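Local coordinates for ribosome-inactivating protein 3 (Zea mays, PDB 2PQI), which is a maize member of the ribosome-inactivating protein family, whose fold packs a mixed beta sheet against a bundle of helices, at residues K2-F7 and S17-S22; L53-K58 and L66-D71; S62-A67 and V76-P81; Q111-N116 and K152-V157. One frame throughout, in Å; residues are numbered along the deposited sequence.

The four contacts follow one sheet from its first strand to the helices packed against it. Contact 1 joins strand 2-8, at one border, to helix 16-28. Strand 52-58 is the neighbour of 2-8 and pairs with 63-69 in contact 2, whose centre lies about 10 Å from that of contact 1. Contact 3, about 8 Å from contact 2 between centres, reuses strand 63-69, sharing Leu-66 and Ala-67, and adds strand 74-79, making a meander. Contact 4, last along the chain, joins helices 110-114 and 149-165. Its centre lies about 16 Å from that of contact 3, yet Phe-78 meets Leu-153, and Ile-64 and Leu-57 meet Leu-156, tying the sheet to helix 149-165.

Contact 1. Residues K2-F7 and S17-S22; sequences KFTEIF and SAFIAS
Where strand 2-8 forms a border of the sheet and helix 16-28 packs over the sheet's face, Phe-7 and Phe-19 lie face against face. Their planes are only 8° from parallel and the ring centroids are 4.5 Å apart, so this is an offset stack. The overlap is shifted enough that each ring also receives the other residue's beta carbon: Phe-7 CB sits over the Phe-19 ring, 4.0 Å from its centroid, and Phe-19 CB lies almost straight above the Phe-7 ring at the same 4.0 Å from its centroid. Two CH-pi contacts thus frame the stack, with Phe-7 CB reaching within 3.6 Å of Phe-19 CD1. In each phenylalanine CG stands opposite the backbone N about the first torsion (chi1 169° in Phe-19), a setting that carries the two side chains across each other at roughly a right angle while their rings remain flat together. Such packing of a helix over a border strand belongs to the mixed alpha/beta fold of ribosome-inactivating proteins; strand 52-58 is the neighbour of 2-8 in the sheet, bonded through its backbone to Phe-7, and Tyr-14 touches both rings. Glu-5 contributes at two levels. Its carbonyl O lies near the plane of the Phe-19 ring, at the edge, 4.1 Å from CE1. Its side chain, extended beyond CG, reaches Ser-22 one helical turn further on, where OG donates to OE2 over 3.0 Å, arriving 51° out of the carboxylate plane. Tyr-14 OH adds a weak hydrogen bond to the same OE2.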
loop_
_atom_site.group_PDB
_atom_site.type_symbol
_atom_site.label_atom_id
_atom_site.label_comp_id
_atom_site.label_asym_id
_atom_site.label_seq_id
_atom_site.Cartn_x
_atom_site.Cartn_y
_atom_site.Cartn_z
ATOM N N LYS A 2 -15.641 -0.880 -0.975
ATOM C CA LYS A 2 -15.767 -0.464 -2.363
ATOM C C LYS A 2 -14.870 -1.355 -3.216
ATOM O O LYS A 2 -13.751 -1.670 -2.831
ATOM C CB LYS A 2 -15.341 1.004 -2.520
ATOM C CG LYS A 2 -15.204 1.473 -3.963
ATOM C CD LYS A 2 -16.550 1.793 -4.607
ATOM C CE LYS A 2 -16.515 1.498 -6.106
ATOM N NZ LYS A 2 -17.237 2.512 -6.930
ATOM N N PHE A 3 -15.377 -1.784 -4.362
ATOM C CA PHE A 3 -14.593 -2.602 -5.274
ATOM C C PHE A 3 -14.003 -1.670 -6.281
ATOM O O PHE A 3 -14.711 -1.200 -7.142
ATOM C CB PHE A 3 -15.460 -3.599 -6.023
ATOM C CG PHE A 3 -15.376 -4.964 -5.481
ATOM C CD1 PHE A 3 -16.061 -5.310 -4.320
ATOM C CD2 PHE A 3 -14.543 -5.896 -6.080
ATOM C CE1 PHE A 3 -15.914 -6.576 -3.761
ATOM C CE2 PHE A 3 -14.386 -7.161 -5.531
ATOM C CZ PHE A 3 -15.072 -7.501 -4.367
ATOM N N THR A 4 -12.714 -1.397 -6.161
ATOM C CA THR A 4 -12.005 -0.513 -7.073
ATOM C C THR A 4 -12.154 -1.088 -8.476
ATOM O O THR A 4 -12.491 -2.258 -8.629
ATOM C CB THR A 4 -10.521 -0.488 -6.719
ATOM O OG1 THR A 4 -9.871 0.566 -7.424
ATOM C CG2 THR A 4 -9.877 -1.777 -7.130
ATOM N N GLU A 5 -11.925 -0.295 -9.513
ATOM C CA GLU A 5 -12.034 -0.885 -10.832
ATOM C C GLU A 5 -10.788 -1.723 -11.138
ATOM O O GLU A 5 -9.706 -1.506 -10.567
ATOM C CB GLU A 5 -12.278 0.156 -11.926
ATOM C CG GLU A 5 -11.818 1.561 -11.656
ATOM C CD GLU A 5 -12.005 2.431 -12.884
ATOM O OE1 GLU A 5 -13.115 2.396 -13.456
ATOM O OE2 GLU A 5 -11.051 3.135 -13.281
ATOM N N ILE A 6 -10.969 -2.700 -12.022
ATOM C CA ILE A 6 -9.915 -3.626 -12.408
ATOM C C ILE A 6 -8.690 -2.953 -12.983
ATOM O O ILE A 6 -8.800 -1.945 -13.684
ATOM C CB ILE A 6 -10.443 -4.649 -13.457
ATOM C CG1 ILE A 6 -11.570 -5.479 -12.834
ATOM C CG2 ILE A 6 -9.300 -5.487 -14.006
ATOM C CD1 ILE A 6 -11.524 -6.937 -13.169
ATOM N N PHE A 7 -7.521 -3.515 -12.676
ATOM C CA PHE A 7 -6.265 -2.999 -13.212
ATOM C C PHE A 7 -5.654 -4.054 -14.130
ATOM O O PHE A 7 -5.195 -5.099 -13.659
ATOM C CB PHE A 7 -5.259 -2.692 -12.102
ATOM C CG PHE A 7 -3.998 -2.016 -12.599
ATOM C CD1 PHE A 7 -2.815 -2.095 -11.876
ATOM C CD2 PHE A 7 -4.004 -1.282 -13.784
ATOM C CE1 PHE A 7 -1.652 -1.457 -12.323
ATOM C CE2 PHE A 7 -2.848 -0.641 -14.240
ATOM C CZ PHE A 7 -1.666 -0.730 -13.501
ATOM N N SER A 17 -0.680 5.404 -13.031
ATOM C CA SER A 17 -1.218 6.631 -12.440
ATOM C C SER A 17 -2.747 6.685 -12.453
ATOM O O SER A 17 -3.370 7.098 -11.477
ATOM C CB SER A 17 -0.677 7.846 -13.189
ATOM O OG SER A 17 -1.005 7.773 -14.570
ATOM N N ALA A 18 -3.338 6.272 -13.569
ATOM C CA ALA A 18 -4.786 6.276 -13.739
ATOM C C ALA A 18 -5.470 5.297 -12.782
ATOM O O ALA A 18 -6.643 5.479 -12.428
ATOM C CB ALA A 18 -5.140 5.931 -15.192
ATOM N N PHE A 19 -4.739 4.253 -12.391
ATOM C CA PHE A 19 -5.233 3.256 -11.441
ATOM C C PHE A 19 -5.201 3.914 -10.058
ATOM O O PHE A 19 -6.188 3.920 -9.329
ATOM C CB PHE A 19 -4.315 2.025 -11.466
ATOM C CG PHE A 19 -4.553 1.043 -10.345
ATOM C CD1 PHE A 19 -5.774 0.374 -10.222
ATOM C CD2 PHE A 19 -3.544 0.781 -9.411
ATOM C CE1 PHE A 19 -5.982 -0.553 -9.189
ATOM C CE2 PHE A 19 -3.740 -0.142 -8.377
ATOM C CZ PHE A 19 -4.968 -0.807 -8.262
ATOM N N ILE A 20 -4.047 4.480 -9.720
ATOM C CA ILE A 20 -3.860 5.153 -8.443
ATOM C C ILE A 20 -4.903 6.252 -8.248
ATOM O O ILE A 20 -5.586 6.293 -7.227
ATOM C CB ILE A 20 -2.452 5.791 -8.354
ATOM C CG1 ILE A 20 -1.373 4.704 -8.390
ATOM C CG2 ILE A 20 -2.357 6.663 -7.118
ATOM C CD1 ILE A 20 -1.552 3.580 -7.358
ATOM N N ALA A 21 -5.013 7.147 -9.230
ATOM C CA ALA A 21 -5.973 8.246 -9.140
ATOM C C ALA A 21 -7.387 7.709 -8.980
ATOM O O ALA A 21 -8.172 8.235 -8.198
ATOM C CB ALA A 21 -5.893 9.156 -10.392
ATOM N N SER A 22 -7.708 6.655 -9.719
ATOM C CA SER A 22 -9.039 6.066 -9.637
ATOM C C SER A 22 -9.326 5.569 -8.231
ATOM O O SER A 22 -10.342 5.944 -7.635
ATOM C CB SER A 22 -9.187 4.901 -10.614
ATOM O OG SER A 22 -10.516 4.420 -10.592
#

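Contact 2. Residues L53-K58 and L66-D71; sequences LYTELK and LAIRMD
Thr-55 lays its hydroxyl along the flank of Leu-66, with OG1 3.1 Å from Leu-66 CB and close to its CG and CD1 as well. The two belong to the antiparallel beta hairpin of strands 52-58 and 63-69, where they form a hydrogen-bonded pair. OG1 stands between the backbone N and the carbonyl carbon (chi1 64°), which turns it toward the neighbouring strand, and Ile-68 CD1 approaches it from further along that strand. On the same face Leu-57 CD1 meets Leu-66 CD1 at 3.8 Å, the two side chains crossing at a slant, and Leu-53 CB meets Ile-68 CB. Helix 16-28 covers part of this face, with Val-23 and Val-27 against Leu-53. The other face carries Tyr-54 and Ala-67, a non-hydrogen-bonded pair; the tyrosine ring leans over so that CE2 is 3.8 Å from Ala-67 CB. Paired backbone bonds join Thr-55 to Leu-66 and Leu-53 to Ile-68, the shortest running from Leu-53 N to Ile-68 O at 2.6 Å. At the end of the strand Arg-69 grips Asp-71, two residues on, side-on: NE reaches OD1 at 3.0 Å and NH2 reaches OD2 at 3.1 Å, each on a syn lone pair.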
loop_
_atom_site.group_PDB
_atom_site.type_symbol
_atom_site.label_atom_id
_atom_site.label_comp_id
_atom_site.label_asym_id
_atom_site.label_seq_id
_atom_site.Cartn_x
_atom_site.Cartn_y
_atom_site.Cartn_z
ATOM N N LEU A 53 -11.131 -1.871 0.890
ATOM C CA LEU A 53 -10.816 -1.615 -0.503
ATOM C C LEU A 53 -10.536 -2.991 -1.118
ATOM O O LEU A 53 -9.655 -3.704 -0.632
ATOM C CB LEU A 53 -9.559 -0.753 -0.573
ATOM C CG LEU A 53 -9.365 0.261 -1.690
ATOM C CD1 LEU A 53 -10.607 1.128 -1.821
ATOM C CD2 LEU A 53 -8.153 1.127 -1.379
ATOM N N TYR A 54 -11.296 -3.398 -2.132
ATOM C CA TYR A 54 -11.013 -4.683 -2.783
ATOM C C TYR A 54 -10.535 -4.370 -4.174
ATOM O O TYR A 54 -11.346 -4.075 -5.056
ATOM C CB TYR A 54 -12.240 -5.587 -2.861
ATOM C CG TYR A 54 -12.609 -6.148 -1.524
ATOM C CD1 TYR A 54 -13.609 -5.548 -0.753
ATOM C CD2 TYR A 54 -11.901 -7.217 -0.977
ATOM C CE1 TYR A 54 -13.893 -5.990 0.530
ATOM C CE2 TYR A 54 -12.177 -7.674 0.316
ATOM C CZ TYR A 54 -13.174 -7.050 1.061
ATOM O OH TYR A 54 -13.444 -7.455 2.343
ATOM N N THR A 55 -9.215 -4.423 -4.359
ATOM C CA THR A 55 -8.611 -4.099 -5.646
ATOM C C THR A 55 -8.122 -5.295 -6.427
ATOM O O THR A 55 -7.192 -5.987 -6.004
ATOM C CB THR A 55 -7.430 -3.158 -5.472
ATOM O OG1 THR A 55 -6.406 -3.827 -4.732
ATOM C CG2 THR A 55 -7.849 -1.922 -4.712
ATOM N N GLU A 56 -8.744 -5.530 -7.579
ATOM C CA GLU A 56 -8.349 -6.648 -8.411
ATOM C C GLU A 56 -7.273 -6.284 -9.431
ATOM O O GLU A 56 -7.381 -5.302 -10.162
ATOM C CB GLU A 56 -9.548 -7.246 -9.137
ATOM C CG GLU A 56 -9.178 -8.500 -9.889
ATOM C CD GLU A 56 -10.368 -9.191 -10.508
ATOM O OE1 GLU A 56 -11.244 -9.672 -9.751
ATOM O OE2 GLU A 56 -10.420 -9.253 -11.755
ATOM N N LEU A 57 -6.217 -7.086 -9.439
ATOM C CA LEU A 57 -5.108 -6.911 -10.350
ATOM C C LEU A 57 -5.165 -8.141 -11.254
ATOM O O LEU A 57 -5.076 -9.285 -10.780
ATOM C CB LEU A 57 -3.790 -6.872 -9.571
ATOM C CG LEU A 57 -3.672 -5.822 -8.455
ATOM C CD1 LEU A 57 -2.369 -6.046 -7.674
ATOM C CD2 LEU A 57 -3.716 -4.395 -9.042
ATOM N N LYS A 58 -5.351 -7.919 -12.551
ATOM C CA LYS A 58 -5.428 -9.057 -13.455
ATOM C C LYS A 58 -4.474 -8.960 -14.621
ATOM O O LYS A 58 -4.358 -7.926 -15.263
ATOM C CB LYS A 58 -6.857 -9.248 -13.963
ATOM C CG LYS A 58 -7.222 -8.426 -15.153
ATOM C CD LYS A 58 -8.472 -8.999 -15.801
ATOM C CE LYS A 58 -8.268 -10.456 -16.192
ATOM N NZ LYS A 58 -9.465 -10.998 -16.873
ATOM N N LEU A 66 -6.886 -7.885 -3.961
ATOM C CA LEU A 66 -6.271 -7.402 -2.744
ATOM C C LEU A 66 -7.352 -6.936 -1.781
ATOM O O LEU A 66 -8.331 -6.297 -2.184
ATOM C CB LEU A 66 -5.332 -6.232 -3.043
ATOM C CG LEU A 66 -4.157 -6.467 -3.993
ATOM C CD1 LEU A 66 -3.356 -5.176 -4.110
ATOM C CD2 LEU A 66 -3.278 -7.612 -3.496
ATOM N N ALA A 67 -7.171 -7.269 -0.506
ATOM C CA ALA A 67 -8.108 -6.884 0.540
ATOM C C ALA A 67 -7.490 -5.843 1.468
ATOM O O ALA A 67 -6.884 -6.179 2.484
ATOM C CB ALA A 67 -8.552 -8.106 1.332
ATOM N N ILE A 68 -7.652 -4.576 1.103
ATOM C CA ILE A 68 -6.971 -3.476 1.773
ATOM C C ILE A 68 -7.936 -2.789 2.737
ATOM O O ILE A 68 -9.065 -2.445 2.370
ATOM C CB ILE A 68 -6.443 -2.454 0.712
ATOM C CG1 ILE A 68 -5.417 -3.143 -0.197
ATOM C CG2 ILE A 68 -5.807 -1.236 1.371
ATOM C CD1 ILE A 68 -5.121 -2.381 -1.471
ATOM N N ARG A 69 -7.509 -2.632 3.985
ATOM C CA ARG A 69 -8.333 -1.937 4.967
ATOM C C ARG A 69 -8.090 -0.426 4.825
ATOM O O ARG A 69 -6.972 0.076 4.985
ATOM C CB ARG A 69 -8.005 -2.407 6.388
ATOM C CG ARG A 69 -6.545 -2.431 6.734
ATOM C CD ARG A 69 -6.378 -2.981 8.127
ATOM N NE ARG A 69 -7.036 -2.157 9.146
ATOM C CZ ARG A 69 -7.141 -2.496 10.433
ATOM N NH1 ARG A 69 -6.633 -3.645 10.864
ATOM N NH2 ARG A 69 -7.755 -1.692 11.292
ATOM N N MET A 70 -9.162 0.298 4.520
ATOM C CA MET A 70 -9.056 1.705 4.152
ATOM C C MET A 70 -8.418 2.521 5.272
ATOM O O MET A 70 -7.614 3.418 5.019
ATOM C CB MET A 70 -10.433 2.274 3.807
ATOM C CG MET A 70 -10.606 2.630 2.339
ATOM S SD MET A 70 -12.338 2.715 1.843
ATOM C CE MET A 70 -12.630 4.479 1.937
ATOM N N ASP A 71 -8.779 2.201 6.510
ATOM C CA ASP A 71 -8.582 3.117 7.627
ATOM C C ASP A 71 -7.101 3.289 7.950
ATOM O O ASP A 71 -6.716 4.214 8.666
ATOM C CB ASP A 71 -9.335 2.623 8.864
ATOM C CG ASP A 71 -8.775 1.323 9.407
ATOM O OD1 ASP A 71 -8.043 0.634 8.666
ATOM O OD2 ASP A 71 -9.067 0.990 10.575
#

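Contact 3. Residues S62-A67 and V76-P81; sequences SSITLA and VGFRTP
Strands 63-67 and 76-79 run antiparallel, their axes at 155°, with Thr-65 and Arg-79 exchanging two backbone hydrogen bonds, Arg-79 N to Thr-65 O at 2.8 Å and Thr-65 N to Arg-79 O at 3.1 Å. Leu-66 and Phe-78 make a non-hydrogen-bonded pair next to them. Phe-78 holds CG between its backbone N and carbonyl carbon (chi1 69°), which lifts the ring off the strand; the Phe-78 and Leu-66 side chains cross at a slant, Phe-78 CB 4.1 Å from Leu-66 CD2. The ring also meets Trp-86 of the next strand, and Leu-136 of helix 126-137 packs on it. These strands, parts of 63-69 and 74-79, form the second hairpin of the meander at the heart of the family's sheet. Further along it, Ala-67 N donates to Gly-77 O at 2.9 Å, but Ala-67 O accepts from Val-76 N at 3.0 Å. With Val-76 in a helical backbone conformation, this shift is consistent with a classic beta bulge, Val-76 and Gly-77 together facing Ala-67. On the reverse face Thr-65 CB and Arg-79 CB stand 4.1 Å apart, after which the arginine chain runs out extended and leads away from the neighbouring strand. Phe-78 CA comes within 3.1 Å of Thr-65 O in a CA-H...O contact.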
loop_
_atom_site.group_PDB
_atom_site.type_symbol
_atom_site.label_atom_id
_atom_site.label_comp_id
_atom_site.label_asym_id
_atom_site.label_seq_id
_atom_site.Cartn_x
_atom_site.Cartn_y
_atom_site.Cartn_z
ATOM N N SER A 62 -4.000 -14.699 -15.346
ATOM C CA SER A 62 -4.615 -14.903 -14.039
ATOM C C SER A 62 -4.893 -13.578 -13.348
ATOM O O SER A 62 -4.799 -12.515 -13.966
ATOM C CB SER A 62 -3.705 -15.763 -13.159
ATOM O OG SER A 62 -4.426 -16.281 -12.055
ATOM N N SER A 63 -5.247 -13.645 -12.071
ATOM C CA SER A 63 -5.521 -12.438 -11.289
ATOM C C SER A 63 -5.681 -12.738 -9.811
ATOM O O SER A 63 -5.821 -13.894 -9.399
ATOM C CB SER A 63 -6.798 -11.746 -11.782
ATOM O OG SER A 63 -7.928 -12.583 -11.602
ATOM N N ILE A 64 -5.646 -11.683 -9.012
ATOM C CA ILE A 64 -5.831 -11.797 -7.573
ATOM C C ILE A 64 -6.571 -10.556 -7.122
ATOM O O ILE A 64 -6.584 -9.536 -7.827
ATOM C CB ILE A 64 -4.492 -11.870 -6.790
ATOM C CG1 ILE A 64 -3.694 -10.584 -6.971
ATOM C CG2 ILE A 64 -3.681 -13.058 -7.244
ATOM C CD1 ILE A 64 -2.371 -10.609 -6.237
ATOM N N THR A 65 -7.211 -10.646 -5.961
ATOM C CA THR A 65 -7.920 -9.499 -5.422
ATOM C C THR A 65 -7.288 -9.140 -4.083
ATOM O O THR A 65 -7.138 -9.983 -3.204
ATOM C CB THR A 65 -9.425 -9.779 -5.230
ATOM O OG1 THR A 65 -10.035 -10.021 -6.503
ATOM C CG2 THR A 65 -10.103 -8.580 -4.575
ATOM N N LEU A 66 -6.886 -7.885 -3.961
ATOM C CA LEU A 66 -6.271 -7.402 -2.744
ATOM C C LEU A 66 -7.352 -6.936 -1.781
ATOM O O LEU A 66 -8.331 -6.297 -2.184
ATOM C CB LEU A 66 -5.332 -6.232 -3.043
ATOM C CG LEU A 66 -4.157 -6.467 -3.993
ATOM C CD1 LEU A 66 -3.356 -5.176 -4.110
ATOM C CD2 LEU A 66 -3.278 -7.612 -3.496
ATOM N N ALA A 67 -7.171 -7.269 -0.506
ATOM C CA ALA A 67 -8.108 -6.884 0.540
ATOM C C ALA A 67 -7.490 -5.843 1.468
ATOM O O ALA A 67 -6.884 -6.179 2.484
ATOM C CB ALA A 67 -8.552 -8.106 1.332
ATOM N N VAL A 76 -4.224 -6.521 3.921
ATOM C CA VAL A 76 -4.487 -7.541 4.929
ATOM C C VAL A 76 -4.348 -8.938 4.354
ATOM O O VAL A 76 -3.851 -9.848 5.023
ATOM C CB VAL A 76 -5.901 -7.382 5.534
ATOM C CG1 VAL A 76 -6.232 -8.575 6.434
ATOM C CG2 VAL A 76 -5.974 -6.087 6.313
ATOM N N GLY A 77 -4.808 -9.106 3.118
ATOM C CA GLY A 77 -4.712 -10.394 2.455
ATOM C C GLY A 77 -5.041 -10.292 0.973
ATOM O O GLY A 77 -5.181 -9.192 0.421
ATOM N N PHE A 78 -5.157 -11.439 0.314
ATOM C CA PHE A 78 -5.488 -11.467 -1.111
ATOM C C PHE A 78 -6.230 -12.757 -1.463
ATOM O O PHE A 78 -6.080 -13.786 -0.799
ATOM C CB PHE A 78 -4.214 -11.322 -1.974
ATOM C CG PHE A 78 -3.289 -12.521 -1.925
ATOM C CD1 PHE A 78 -3.432 -13.570 -2.832
ATOM C CD2 PHE A 78 -2.285 -12.602 -0.965
ATOM C CE1 PHE A 78 -2.571 -14.679 -2.795
ATOM C CE2 PHE A 78 -1.412 -13.711 -0.915
ATOM C CZ PHE A 78 -1.563 -14.751 -1.829
ATOM N N ARG A 79 -7.041 -12.681 -2.509
ATOM C CA ARG A 79 -7.825 -13.807 -2.986
ATOM C C ARG A 79 -7.241 -14.348 -4.284
ATOM O O ARG A 79 -6.883 -13.575 -5.172
ATOM C CB ARG A 79 -9.269 -13.347 -3.222
ATOM C CG ARG A 79 -10.187 -14.387 -3.837
ATOM C CD ARG A 79 -11.637 -13.883 -3.884
ATOM N NE ARG A 79 -12.559 -14.900 -4.401
ATOM C CZ ARG A 79 -12.643 -15.273 -5.682
ATOM N NH1 ARG A 79 -11.868 -14.700 -6.601
ATOM N NH2 ARG A 79 -13.468 -16.256 -6.035
ATOM N N THR A 80 -7.164 -15.675 -4.394
ATOM C CA THR A 80 -6.651 -16.347 -5.603
ATOM C C THR A 80 -7.798 -16.661 -6.578
ATOM O O THR A 80 -8.984 -16.654 -6.201
ATOM C CB THR A 80 -5.970 -17.694 -5.264
ATOM O OG1 THR A 80 -6.919 -18.551 -4.616
ATOM C CG2 THR A 80 -4.782 -17.498 -4.343
ATOM N N PRO A 81 -7.462 -16.951 -7.843
ATOM C CA PRO A 81 -8.493 -17.267 -8.834
ATOM C C PRO A 81 -9.372 -18.418 -8.355
ATOM O O PRO A 81 -10.573 -18.463 -8.642
ATOM C CB PRO A 81 -7.680 -17.645 -10.058
ATOM C CG PRO A 81 -6.469 -16.796 -9.921
ATOM C CD PRO A 81 -6.131 -16.947 -8.464
#

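Contact 4. Residues Q111-N116 and K152-V157; sequences QDLIGN and KLVKLV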
loop_
_atom_site.group_PDB
_atom_site.type_symbol
_atom_site.label_atom_id
_atom_site.label_comp_id
_atom_site.label_asym_id
_atom_site.label_seq_id
_atom_site.Cartn_x
_atom_site.Cartn_y
_atom_site.Cartn_z
ATOM N N GLN A 111 9.047 -5.225 8.433
ATOM C CA GLN A 111 9.751 -6.219 9.246
ATOM C C GLN A 111 9.646 -7.634 8.658
ATOM O O GLN A 111 10.637 -8.217 8.219
ATOM C CB GLN A 111 9.235 -6.197 10.676
ATOM N N ASP A 112 8.428 -8.166 8.661
ATOM C CA ASP A 112 8.125 -9.542 8.293
ATOM C C ASP A 112 8.346 -9.895 6.830
ATOM O O ASP A 112 8.539 -11.061 6.492
ATOM C CB ASP A 112 6.665 -9.857 8.656
ATOM C CG ASP A 112 6.235 -9.225 9.978
ATOM O OD1 ASP A 112 6.913 -9.446 10.997
ATOM O OD2 ASP A 112 5.211 -8.508 9.997
ATOM N N LEU A 113 8.327 -8.899 5.957
ATOM C CA LEU A 113 8.474 -9.173 4.542
ATOM C C LEU A 113 9.892 -9.106 4.011
ATOM O O LEU A 113 10.253 -9.863 3.106
ATOM C CB LEU A 113 7.588 -8.220 3.737
ATOM C CG LEU A 113 6.076 -8.339 3.985
ATOM C CD1 LEU A 113 5.359 -7.209 3.258
ATOM C CD2 LEU A 113 5.567 -9.709 3.508
ATOM N N ILE A 114 10.707 -8.225 4.579
ATOM C CA ILE A 114 12.061 -8.081 4.083
ATOM C C ILE A 114 13.126 -7.893 5.164
ATOM O O ILE A 114 14.287 -7.593 4.873
ATOM C CB ILE A 114 12.106 -6.905 3.084
ATOM C CG1 ILE A 114 11.570 -5.635 3.754
ATOM C CG2 ILE A 114 11.278 -7.260 1.837
ATOM C CD1 ILE A 114 11.506 -4.446 2.848
ATOM N N GLY A 115 12.727 -8.068 6.413
ATOM C CA GLY A 115 13.676 -7.923 7.491
ATOM C C GLY A 115 14.102 -6.493 7.689
ATOM O O GLY A 115 13.268 -5.586 7.703
ATOM N N ASN A 116 15.403 -6.284 7.842
ATOM C CA ASN A 116 15.929 -4.944 8.060
ATOM C C ASN A 116 16.385 -4.275 6.770
ATOM O O ASN A 116 17.021 -3.226 6.802
ATOM C CB ASN A 116 17.086 -5.004 9.058
ATOM C CG ASN A 116 18.083 -6.098 8.725
ATOM O OD1 ASN A 116 18.682 -6.102 7.650
ATOM N ND2 ASN A 116 18.259 -7.041 9.649
ATOM N N LYS A 152 7.014 -11.222 -3.399
ATOM C CA LYS A 152 5.975 -10.815 -4.336
ATOM C C LYS A 152 4.960 -9.910 -3.645
ATOM O O LYS A 152 4.369 -9.029 -4.267
ATOM C CB LYS A 152 5.268 -12.054 -4.905
ATOM C CG LYS A 152 6.123 -12.860 -5.862
ATOM C CD LYS A 152 6.390 -12.032 -7.105
ATOM C CE LYS A 152 7.275 -12.746 -8.116
ATOM N NZ LYS A 152 8.707 -12.657 -7.737
ATOM N N LEU A 153 4.776 -10.129 -2.346
ATOM C CA LEU A 153 3.830 -9.354 -1.564
ATOM C C LEU A 153 4.322 -7.964 -1.230
ATOM O O LEU A 153 3.552 -7.013 -1.191
ATOM C CB LEU A 153 3.478 -10.112 -0.283
ATOM C CG LEU A 153 2.456 -11.234 -0.499
ATOM C CD1 LEU A 153 2.443 -12.157 0.695
ATOM C CD2 LEU A 153 1.075 -10.626 -0.738
ATOM N N VAL A 154 5.612 -7.831 -0.998
ATOM C CA VAL A 154 6.168 -6.541 -0.644
ATOM C C VAL A 154 6.168 -5.560 -1.826
ATOM O O VAL A 154 6.105 -4.343 -1.634
ATOM C CB VAL A 154 7.608 -6.718 -0.086
ATOM C CG1 VAL A 154 8.586 -6.983 -1.231
ATOM C CG2 VAL A 154 8.002 -5.491 0.756
ATOM N N LYS A 155 6.234 -6.102 -3.044
ATOM C CA LYS A 155 6.250 -5.300 -4.265
ATOM C C LYS A 155 4.870 -4.711 -4.506
ATOM O O LYS A 155 4.726 -3.558 -4.932
ATOM C CB LYS A 155 6.612 -6.174 -5.469
ATOM C CG LYS A 155 8.034 -6.727 -5.513
ATOM C CD LYS A 155 8.092 -7.865 -6.526
ATOM C CE LYS A 155 9.473 -8.507 -6.642
ATOM N NZ LYS A 155 10.514 -7.618 -7.226
ATOM N N LEU A 156 3.855 -5.526 -4.256
ATOM C CA LEU A 156 2.480 -5.104 -4.443
ATOM C C LEU A 156 2.126 -4.089 -3.371
ATOM O O LEU A 156 1.445 -3.090 -3.635
ATOM C CB LEU A 156 1.556 -6.310 -4.348
ATOM C CG LEU A 156 1.747 -7.315 -5.480
ATOM C CD1 LEU A 156 0.749 -8.431 -5.345
ATOM C CD2 LEU A 156 1.561 -6.616 -6.819
ATOM N N VAL A 157 2.607 -4.369 -2.164
ATOM C CA VAL A 157 2.392 -3.516 -1.001
ATOM C C VAL A 157 2.881 -2.086 -1.278
ATOM O O VAL A 157 2.171 -1.106 -1.027
ATOM C CB VAL A 157 3.134 -4.121 0.216
ATOM C CG1 VAL A 157 3.616 -3.031 1.160
ATOM C CG2 VAL A 157 2.215 -5.100 0.925
#
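Leu-113 and Val-154 slide past each other in opposite directions, while Ile-114 crosses the same valine at about a right angle. Val-154 CG2 is the meeting point: Leu-113 CD1 comes to 4.0 Å from it and Ile-114 CG2 to 3.9 Å. That methyl projects opposite the valine's own backbone N, and the other branch, CG1, also lies near Ile-114 CG2. Leu-113 spreads further. Its CG, set opposite the carbonyl carbon (chi1 -63°), is directed toward the long helix. Of its two methyls, CD2 approaches Leu-153 CB at 4.3 Å and CD1 approaches Val-157 CG2 at 4.4 Å, so that a single leucine spans one turn of helix 149-165. Every one of these approaches is between carbon atoms, none particularly tight, and the grip is purely apolar. Phe-88 and Phe-106 also pack on Leu-113, and Leu-153 reaches Phe-78 of the sheet. Just beyond Ile-114 the short helix ends at Gly-115, which has a positive phi (70°). A short helical turn lodged through neighbouring apolar residues against one side of a long helix is how 110-114 joins the core here, helix 149-165 being the long buried helix characteristic of the ribosome-inactivating protein fold.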